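Acyl-CoA thioester hydrolase ybgC (Escherichia coli K-12, PDB 3GRH) is a putative outer-membrane thioesterase with a beta-helix fold of carbohydrate esterase family 8, but itself neither binds pectin nor has pectinesterase activity. Local coordinates at residues P38-E44 against I392-L396; V353-I359 against W405-G411. All blocks are in the same frame, centred on the assembly; numbering follows the deposited sequence.

Contact 1 of 2, residues P38-E44 against I392-L396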
ATOM      1  N   PRO A  38      20.273   5.636  -8.205  1.00 11.95           N
ATOM      2  CA  PRO A  38      20.064   6.249  -9.483  1.00 11.06           C
ATOM      3  C   PRO A  38      19.016   7.362  -9.444  1.00 12.02           C
ATOM      4  O   PRO A  38      18.000   7.228  -8.769  1.00 13.02           O
ATOM      5  CB  PRO A  38      19.545   5.108 -10.365  1.00 14.49           C
ATOM      6  CG  PRO A  38      19.463   3.946  -9.550  1.00 15.90           C
ATOM      7  CD  PRO A  38      19.824   4.230  -8.140  1.00 13.48           C
ATOM      8  N   ILE A  39      19.294   8.409 -10.202  1.00 11.71           N
ATOM      9  CA  ILE A  39      18.529   9.624 -10.223  1.00 10.93           C
ATOM     10  C   ILE A  39      18.098   9.860 -11.645  1.00 11.89           C
ATOM     11  O   ILE A  39      18.895   9.859 -12.521  1.00 10.97           O
ATOM     12  CB  ILE A  39      19.312  10.852  -9.713  1.00 10.43           C
ATOM     13  CG1 ILE A  39      19.841  10.640  -8.274  1.00 13.38           C
ATOM     14  CG2 ILE A  39      18.459  12.114  -9.785  1.00 13.01           C
ATOM     15  CD1 ILE A  39      18.824  10.386  -7.186  1.00 13.95           C
ATOM     16  N   LEU A  40      16.811  10.060 -11.846  1.00  9.68           N
ATOM     17  CA  LEU A  40      16.223  10.331 -13.161  1.00 11.18           C
ATOM     18  C   LEU A  40      16.502  11.727 -13.652  1.00 10.19           C
ATOM     19  O   LEU A  40      16.648  12.685 -12.896  1.00 11.96           O
ATOM     20  CB  LEU A  40      14.688  10.197 -13.086  1.00 10.59           C
ATOM     21  CG  LEU A  40      14.110   8.861 -12.732  1.00 12.60           C
ATOM     22  CD1 LEU A  40      12.576   8.897 -12.633  1.00 18.87           C
ATOM     23  CD2 LEU A  40      14.635   7.822 -13.725  1.00 14.69           C
ATOM     24  N   SER A  41      16.695  11.833 -14.969  1.00 11.82           N
ATOM     25  CA  SER A  41      16.697  13.119 -15.632  1.00 11.96           C
ATOM     26  C   SER A  41      15.307  13.679 -15.745  1.00 13.95           C
ATOM     27  O   SER A  41      14.345  12.982 -15.612  1.00 12.93           O
ATOM     28  CB  SER A  41      17.271  13.040 -17.055  1.00 13.03           C
ATOM     29  OG  SER A  41      16.391  12.374 -17.961  1.00 15.33           O
ATOM     30  N   ALA A  42      15.195  14.968 -16.014  1.00 12.72           N
ATOM     31  CA  ALA A  42      13.873  15.575 -16.204  1.00 14.74           C
ATOM     32  C   ALA A  42      13.067  14.915 -17.290  1.00 14.63           C
ATOM     33  O   ALA A  42      11.835  14.671 -17.123  1.00 14.82           O
ATOM     34  CB  ALA A  42      14.012  17.069 -16.506  1.00 14.31           C
ATOM     35  N   LYS A  43      13.748  14.573 -18.374  1.00 17.04           N
ATOM     36  CA  LYS A  43      13.094  13.911 -19.487  1.00 17.16           C
ATOM     37  C   LYS A  43      12.586  12.559 -19.102  1.00 16.60           C
ATOM     38  O   LYS A  43      11.462  12.177 -19.448  1.00 17.05           O
ATOM     39  CB  LYS A  43      14.018  13.852 -20.711  1.00 19.09           C
ATOM     40  CG  LYS A  43      13.293  13.232 -21.948  1.00 21.42           C
ATOM     41  CD  LYS A  43      12.104  14.087 -22.399  1.00 28.91           C
ATOM     42  CE  LYS A  43      11.723  13.845 -23.886  1.00 29.21           C
ATOM     43  NZ  LYS A  43      11.664  12.368 -24.204  1.00 33.21           N
ATOM     44  N   GLU A  44      13.422  11.804 -18.419  1.00 14.89           N
ATOM     45  CA  GLU A  44      12.939  10.506 -17.945  1.00 15.87           C
ATOM     46  C   GLU A  44      11.777  10.687 -16.993  1.00 15.82           C
ATOM     47  O   GLU A  44      10.861   9.850 -16.984  1.00 17.78           O
ATOM     48  CB  GLU A  44      14.062   9.778 -17.235  1.00 15.73           C
ATOM     49  CG  GLU A  44      15.115   9.214 -18.192  1.00 19.04           C
ATOM     50  CD  GLU A  44      16.456   8.805 -17.535  1.00 20.55           C
ATOM     51  OE1 GLU A  44      16.876   9.379 -16.527  1.00 21.81           O
ATOM     52  OE2 GLU A  44      17.147   7.918 -18.084  1.00 16.50           O
ATOM     53  N   ILE A 392      21.649  11.670 -21.190  1.00 26.02           N
ATOM     54  CA  ILE A 392      21.674  10.366 -20.514  1.00 27.28           C
ATOM     55  C   ILE A 392      20.741   9.473 -21.257  1.00 27.70           C
ATOM     56  O   ILE A 392      19.627   9.903 -21.626  1.00 28.51           O
ATOM     57  CB  ILE A 392      21.209  10.484 -19.048  1.00 26.54           C
ATOM     58  CG1 ILE A 392      22.287  11.224 -18.248  1.00 28.64           C
ATOM     59  CG2 ILE A 392      20.868   9.083 -18.421  1.00 25.04           C
ATOM     60  CD1 ILE A 392      21.766  11.975 -17.022  1.00 28.17           C
ATOM     61  N   GLN A 393      21.224   8.262 -21.518  1.00 26.86           N
ATOM     62  CA  GLN A 393      20.456   7.212 -22.137  1.00 27.65           C
ATOM     63  C   GLN A 393      20.446   5.949 -21.293  1.00 24.92           C
ATOM     64  O   GLN A 393      21.488   5.385 -20.969  1.00 24.56           O
ATOM     65  CB  GLN A 393      21.040   6.890 -23.490  1.00 27.48           C
ATOM     66  CG  GLN A 393      20.414   7.615 -24.632  1.00 29.60           C
ATOM     67  CD  GLN A 393      21.169   7.348 -25.908  1.00 30.17           C
ATOM     68  OE1 GLN A 393      21.932   6.380 -25.988  1.00 35.40           O
ATOM     69  NE2 GLN A 393      20.984   8.203 -26.911  1.00 35.39           N
ATOM     70  N   ARG A 394      19.260   5.468 -20.960  1.00 25.15           N
ATOM     71  CA  ARG A 394      19.179   4.120 -20.433  1.00 23.06           C
ATOM     72  C   ARG A 394      17.783   3.602 -20.592  1.00 20.12           C
ATOM     73  O   ARG A 394      16.849   4.377 -20.688  1.00 20.51           O
ATOM     74  CB  ARG A 394      19.710   4.049 -19.007  1.00 27.13           C
ATOM     75  CG  ARG A 394      19.143   5.126 -18.191  1.00 23.10           C
ATOM     76  CD  ARG A 394      19.533   5.165 -16.711  1.00 23.51           C
ATOM     77  NE  ARG A 394      19.083   6.494 -16.299  1.00 18.95           N
ATOM     78  CZ  ARG A 394      19.411   7.142 -15.191  1.00 13.52           C
ATOM     79  NH1 ARG A 394      20.094   6.586 -14.227  1.00 11.35           N
ATOM     80  NH2 ARG A 394      19.013   8.382 -15.030  1.00 12.98           N
ATOM     81  N   ASN A 395      17.668   2.303 -20.737  1.00 17.26           N
ATOM     82  CA  ASN A 395      16.355   1.677 -20.811  1.00 17.11           C
ATOM     83  C   ASN A 395      15.853   1.501 -19.386  1.00 15.34           C
ATOM     84  O   ASN A 395      16.383   0.677 -18.600  1.00 17.11           O
ATOM     85  CB  ASN A 395      16.478   0.347 -21.520  1.00 17.34           C
ATOM     86  CG  ASN A 395      15.196  -0.477 -21.516  1.00 16.66           C
ATOM     87  OD1 ASN A 395      14.167  -0.089 -20.979  1.00 13.05           O
ATOM     88  ND2 ASN A 395      15.301  -1.709 -22.108  1.00 18.65           N
ATOM     89  N   LEU A 396      14.827   2.244 -19.021  1.00 14.02           N
ATOM     90  CA  LEU A 396      14.320   2.214 -17.671  1.00 13.91           C
ATOM     91  C   LEU A 396      13.629   0.922 -17.301  1.00 11.83           C
ATOM     92  O   LEU A 396      13.253   0.774 -16.113  1.00 12.28           O
ATOM     93  CB  LEU A 396      13.347   3.382 -17.467  1.00 14.23           C
ATOM     94  CG  LEU A 396      13.959   4.748 -17.674  1.00 15.67           C
ATOM     95  CD1 LEU A 396      12.860   5.848 -17.732  1.00 21.33           C
ATOM     96  CD2 LEU A 396      14.985   5.052 -16.534  1.00 20.24           C
TER
HETATM   97  O   HOH W   1      17.334  11.666 -20.272  1.00 28.29           O
HETATM   98  O   HOH W   2      16.532   7.257 -20.374  1.00 31.47           O
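Arg394 and Glu44 meet side-on, their side chains crossing at about a right angle while the guanidinium and carboxylate planes stand 32° apart. Two nitrogens of the arginine hold one oxygen each. Arg394 NE points almost straight at Glu44 OE2, 3.0 Å away with an N-H...O angle of 177°, the acceptor lying in the guanidinium plane. Arg394 NH2 reaches the syn lone pair of Glu44 OE1 at 2.8 Å. The same Arg394 NH2 also donates to Ile39 O at 2.9 Å, arriving from above that carbonyl's plane. The arginine gets there because its chain, once CG has been set between the backbone N and the carbonyl carbon (chi1 48°), runs extended to NE, carrying the group past the carboxylate to the loop before helix 42-45.

Glu44 OE1 has a second firm donor: Ser41 N approaches its anti lone pair at 2.9 Å. In return Ser41, at the N-cap position, accepts from Glu44 N at its OG (3.1 Å), and the two reciprocal bonds form a capping box. Leu396 packs along the aliphatic part of Glu44, CD1 against its CB and CG, with Leu396 CD2 at 4.0 Å from Leu40 CD2. Water 1 links Ser41 OG to Ile392 O, and water 2 donates hydrogen bonds to Glu44 OE2 and Arg394 O.

NH1 of Arg394 is taken up by Asn382 O and Pro32 O, so the guanidinium is held along several edges and its rotation is fixed. With donors on both oxygens, Glu44 is probably ionised, and one carboxylate thus serves two purposes: it caps the first turn of its own helix and pairs with a distant loop.

Contact 2 of 2, residues V353-I359 against W405-G411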
ATOM      1  N   VAL A 353       9.253   4.877  -8.032  1.00  7.41           N
ATOM      2  CA  VAL A 353       9.832   6.215  -8.172  1.00  5.99           C
ATOM      3  C   VAL A 353       9.451   7.045  -6.972  1.00  7.52           C
ATOM      4  O   VAL A 353       8.283   7.127  -6.643  1.00  7.08           O
ATOM      5  CB  VAL A 353       9.344   6.894  -9.451  1.00  7.29           C
ATOM      6  CG1 VAL A 353       9.720   8.340  -9.513  1.00  7.13           C
ATOM      7  CG2 VAL A 353       9.863   6.196 -10.690  1.00  8.54           C
ATOM      8  N   ILE A 354      10.412   7.661  -6.331  1.00  6.38           N
ATOM      9  CA  ILE A 354      10.184   8.629  -5.284  1.00  6.59           C
ATOM     10  C   ILE A 354      10.605   9.974  -5.790  1.00  5.17           C
ATOM     11  O   ILE A 354      11.756  10.155  -6.182  1.00  9.40           O
ATOM     12  CB  ILE A 354      10.961   8.264  -4.001  1.00  7.63           C
ATOM     13  CG1 ILE A 354      10.534   6.944  -3.433  1.00  8.99           C
ATOM     14  CG2 ILE A 354      10.687   9.362  -2.902  1.00  9.55           C
ATOM     15  CD1 ILE A 354      11.457   6.485  -2.258  1.00 10.57           C
ATOM     16  N   ARG A 355       9.643  10.887  -5.905  1.00  6.49           N
ATOM     17  CA  ARG A 355       9.878  12.213  -6.477  1.00  7.73           C
ATOM     18  C   ARG A 355       9.350  13.336  -5.660  1.00  8.63           C
ATOM     19  O   ARG A 355       8.355  13.198  -4.968  1.00  7.98           O
ATOM     20  CB  ARG A 355       9.365  12.341  -7.905  1.00  7.17           C
ATOM     21  CG  ARG A 355       7.926  12.114  -8.063  1.00 10.28           C
ATOM     22  CD  ARG A 355       7.500  12.205  -9.549  1.00  9.39           C
ATOM     23  NE  ARG A 355       7.731  13.557 -10.085  1.00  9.38           N
ATOM     24  CZ  ARG A 355       7.813  13.862 -11.382  1.00 10.56           C
ATOM     25  NH1 ARG A 355       7.569  13.002 -12.323  1.00 11.75           N
ATOM     26  NH2 ARG A 355       8.017  15.159 -11.681  1.00 12.93           N
ATOM     27  N   ASP A 356      10.026  14.457  -5.731  1.00  9.59           N
ATOM     28  CA  ASP A 356       9.537  15.659  -5.130  1.00 10.28           C
ATOM     29  C   ASP A 356       9.184  15.527  -3.610  1.00  8.78           C
ATOM     30  O   ASP A 356       8.245  16.174  -3.107  1.00 11.96           O
ATOM     31  CB  ASP A 356       8.326  16.197  -5.911  1.00 11.33           C
ATOM     32  CG  ASP A 356       8.582  16.300  -7.405  1.00 19.52           C
ATOM     33  OD1 ASP A 356       9.588  16.934  -7.799  1.00 24.73           O
ATOM     34  OD2 ASP A 356       7.748  15.736  -8.211  1.00 24.30           O
ATOM     35  N   SER A 357       9.943  14.693  -2.926  1.00  9.29           N
ATOM     36  CA  SER A 357       9.674  14.285  -1.585  1.00  8.78           C
ATOM     37  C   SER A 357      10.774  14.655  -0.611  1.00  9.57           C
ATOM     38  O   SER A 357      11.911  14.851  -0.984  1.00 10.57           O
ATOM     39  CB  SER A 357       9.426  12.787  -1.540  1.00  8.48           C
ATOM     40  OG  SER A 357       8.170  12.502  -2.188  1.00  8.89           O
ATOM     41  N   ALA A 358      10.413  14.773   0.662  1.00  9.29           N
ATOM     42  CA  ALA A 358      11.365  15.121   1.707  1.00  9.92           C
ATOM     43  C   ALA A 358      11.807  13.783   2.328  1.00  9.36           C
ATOM     44  O   ALA A 358      10.955  13.030   2.791  1.00 11.03           O
ATOM     45  CB  ALA A 358      10.693  15.997   2.782  1.00 13.14           C
ATOM     46  N   ILE A 359      13.101  13.510   2.367  1.00  9.69           N
ATOM     47  CA  ILE A 359      13.692  12.315   3.024  1.00  8.88           C
ATOM     48  C   ILE A 359      14.540  12.774   4.182  1.00 10.28           C
ATOM     49  O   ILE A 359      15.491  13.498   4.030  1.00 10.04           O
ATOM     50  CB  ILE A 359      14.517  11.478   2.043  1.00  8.37           C
ATOM     51  CG1 ILE A 359      13.666  11.107   0.849  1.00 10.06           C
ATOM     52  CG2 ILE A 359      14.975  10.192   2.713  1.00  9.59           C
ATOM     53  CD1 ILE A 359      14.400  10.469  -0.264  1.00 11.88           C
ATOM     54  N   TRP A 405      13.999   4.300  -8.454  1.00  9.82           N
ATOM     55  CA  TRP A 405      14.487   5.601  -8.892  1.00  9.59           C
ATOM     56  C   TRP A 405      14.043   6.784  -8.045  1.00  8.94           C
ATOM     57  O   TRP A 405      13.027   6.682  -7.372  1.00  8.77           O
ATOM     58  CB  TRP A 405      13.948   5.926 -10.279  1.00 10.29           C
ATOM     59  CG  TRP A 405      13.962   4.819 -11.289  1.00 10.11           C
ATOM     60  CD1 TRP A 405      12.950   4.031 -11.561  1.00  8.92           C
ATOM     61  CD2 TRP A 405      15.058   4.387 -12.136  1.00 10.95           C
ATOM     62  NE1 TRP A 405      13.290   3.134 -12.579  1.00 10.86           N
ATOM     63  CE2 TRP A 405      14.595   3.299 -12.898  1.00 10.88           C
ATOM     64  CE3 TRP A 405      16.374   4.788 -12.300  1.00 12.80           C
ATOM     65  CZ2 TRP A 405      15.397   2.651 -13.842  1.00 12.43           C
ATOM     66  CZ3 TRP A 405      17.167   4.135 -13.232  1.00 12.12           C
ATOM     67  CH2 TRP A 405      16.700   3.118 -13.995  1.00 14.07           C
ATOM     68  N   GLU A 406      14.854   7.859  -8.070  1.00  8.77           N
ATOM     69  CA  GLU A 406      14.526   9.081  -7.390  1.00  9.45           C
ATOM     70  C   GLU A 406      14.612  10.220  -8.340  1.00  8.03           C
ATOM     71  O   GLU A 406      15.331  10.168  -9.314  1.00  9.95           O
ATOM     72  CB  GLU A 406      15.471   9.335  -6.278  1.00 10.05           C
ATOM     73  CG  GLU A 406      15.272   8.398  -5.098  1.00 13.91           C
ATOM     74  CD  GLU A 406      16.208   8.720  -4.049  1.00 19.18           C
ATOM     75  OE1 GLU A 406      16.042   9.729  -3.244  1.00 17.35           O
ATOM     76  OE2 GLU A 406      17.231   8.037  -4.118  1.00 19.92           O
ATOM     77  N   TYR A 407      13.842  11.244  -8.085  1.00  9.68           N
ATOM     78  CA  TYR A 407      13.894  12.520  -8.814  1.00  8.77           C
ATOM     79  C   TYR A 407      13.521  13.722  -7.950  1.00  9.89           C
ATOM     80  O   TYR A 407      12.477  13.718  -7.299  1.00 10.13           O
ATOM     81  CB  TYR A 407      12.943  12.475  -9.997  1.00 10.90           C
ATOM     82  CG  TYR A 407      12.883  13.735 -10.813  1.00 10.66           C
ATOM     83  CD1 TYR A 407      13.945  14.129 -11.575  1.00  9.84           C
ATOM     84  CD2 TYR A 407      11.720  14.514 -10.835  1.00  9.63           C
ATOM     85  CE1 TYR A 407      13.887  15.252 -12.341  1.00 10.82           C
ATOM     86  CE2 TYR A 407      11.683  15.669 -11.558  1.00 10.37           C
ATOM     87  CZ  TYR A 407      12.757  15.999 -12.342  1.00 11.95           C
ATOM     88  OH  TYR A 407      12.689  17.157 -13.084  1.00 15.25           O
ATOM     89  N   ASN A 408      14.437  14.697  -7.851  1.00  9.84           N
ATOM     90  CA  ASN A 408      14.086  15.982  -7.197  1.00 10.29           C
ATOM     91  C   ASN A 408      13.643  15.865  -5.719  1.00 10.50           C
ATOM     92  O   ASN A 408      12.746  16.566  -5.255  1.00 12.55           O
ATOM     93  CB  ASN A 408      13.001  16.678  -8.007  1.00 11.37           C
ATOM     94  CG  ASN A 408      12.948  18.144  -7.718  1.00 15.40           C
ATOM     95  OD1 ASN A 408      13.986  18.795  -7.554  1.00 17.41           O
ATOM     96  ND2 ASN A 408      11.737  18.702  -7.618  1.00 18.65           N
ATOM     97  N   ASN A 409      14.333  15.016  -4.975  1.00 10.42           N
ATOM     98  CA  ASN A 409      14.029  14.893  -3.543  1.00 10.46           C
ATOM     99  C   ASN A 409      14.897  15.839  -2.754  1.00 11.16           C
ATOM    100  O   ASN A 409      15.940  16.306  -3.238  1.00 12.46           O
ATOM    101  CB  ASN A 409      14.159  13.475  -3.066  1.00 11.89           C
ATOM    102  CG  ASN A 409      13.226  12.514  -3.785  1.00 12.75           C
ATOM    103  OD1 ASN A 409      13.616  11.371  -4.144  1.00 18.90           O
ATOM    104  ND2 ASN A 409      12.000  12.878  -3.906  1.00  8.69           N
ATOM    105  N   ARG A 410      14.473  16.088  -1.525  1.00 11.13           N
ATOM    106  CA  ARG A 410      15.125  17.031  -0.626  1.00 12.86           C
ATOM    107  C   ARG A 410      15.185  16.434   0.765  1.00 12.71           C
ATOM    108  O   ARG A 410      14.716  15.342   1.012  1.00 15.41           O
ATOM    109  CB  ARG A 410      14.370  18.333  -0.616  1.00 12.99           C
ATOM    110  CG  ARG A 410      13.005  18.272  -0.046  1.00 14.65           C
ATOM    111  CD  ARG A 410      12.222  19.531  -0.354  1.00 16.20           C
ATOM    112  NE  ARG A 410      10.962  19.560   0.370  1.00 18.84           N
ATOM    113  CZ  ARG A 410       9.871  18.958  -0.084  1.00 20.13           C
ATOM    114  NH1 ARG A 410       9.874  18.391  -1.267  1.00 25.22           N
ATOM    115  NH2 ARG A 410       8.775  18.952   0.639  1.00 21.25           N
ATOM    116  N   GLY A 411      15.815  17.156   1.680  1.00 15.65           N
ATOM    117  CA  GLY A 411      16.015  16.587   3.001  1.00 15.52           C
ATOM    118  C   GLY A 411      17.406  16.022   3.172  1.00 15.24           C
ATOM    119  O   GLY A 411      18.106  15.730   2.214  1.00 16.04           O
TER
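Asp356 OD1 accepts from Asn408 ND2 at 2.8 Å, a nearly linear bond (169°) that meets the oxygen close to its C-O axis and lies in the amide plane. The carboxylate and amide planes are steeply inclined to each other. The other oxygen, Asp356 OD2, forms a salt bridge with Arg355 NE at 2.9 Å, approached from above the carboxylate plane, so the preceding residue of its own segment and the facing turn of 405-411 share the acid.

A bend at chi3 (-63°) brings the Arg355 guanidinium beside Tyr407, whose CD2 sits over one guanidinium face; the planes are 77° apart, so this is no parallel stack. Val353 CG2 touches Trp405 CD1 on that same side of the sheet.

Backbone pairing is parallel and in register, the strand axes 4.7 Å apart: Ile354 N donates to Trp405 O at 3.0 Å, and Tyr407 N to Ile354 O. Asp356 and Asn408 both adopt left-handed backbone angles, so the two segments turn together. Asp356 N still donates to Tyr407 O; pairing then resumes with Arg410 N to Ser357 O and Ile359 N to Arg410 O at 2.8 Å. The extended Arg410 side chain lays a guanidinium face over Ala358 CB.

Such stacked, matching turns are characteristic of a parallel beta-helix. Strand 351-355 lies between 321-324 and the outermost strand 403-407; Ile354, Ser357 and Ile359 pack on Phe328 of strand 327-330, Glu406 bridges to Arg37, and helix 42-45 covers Tyr407 through Ala42 and Ala45.

How the contacts relate
The two contacts lie about 14 Å apart, centre to centre, on the same side of the chain's centre, where the parallel beta-helix ends. Their segments alternate in sequence: 38-44, 353-359, 392-396, 405-411. Contact 2 joins strand 351-355 to 403-407, the outermost strand of its parallel sheet, whereas contact 1 ties the N-terminal segment to the chain just before that strand. They touch directly: Leu40 N lies 2.9 Å from Glu406 O, a probable hydrogen bond, and Leu396 CD2 packs 3.6 Å from Trp405 CH2. Early and late parts of the sequence therefore meet at this end, with 38-44 running along the edge of strand 403-407.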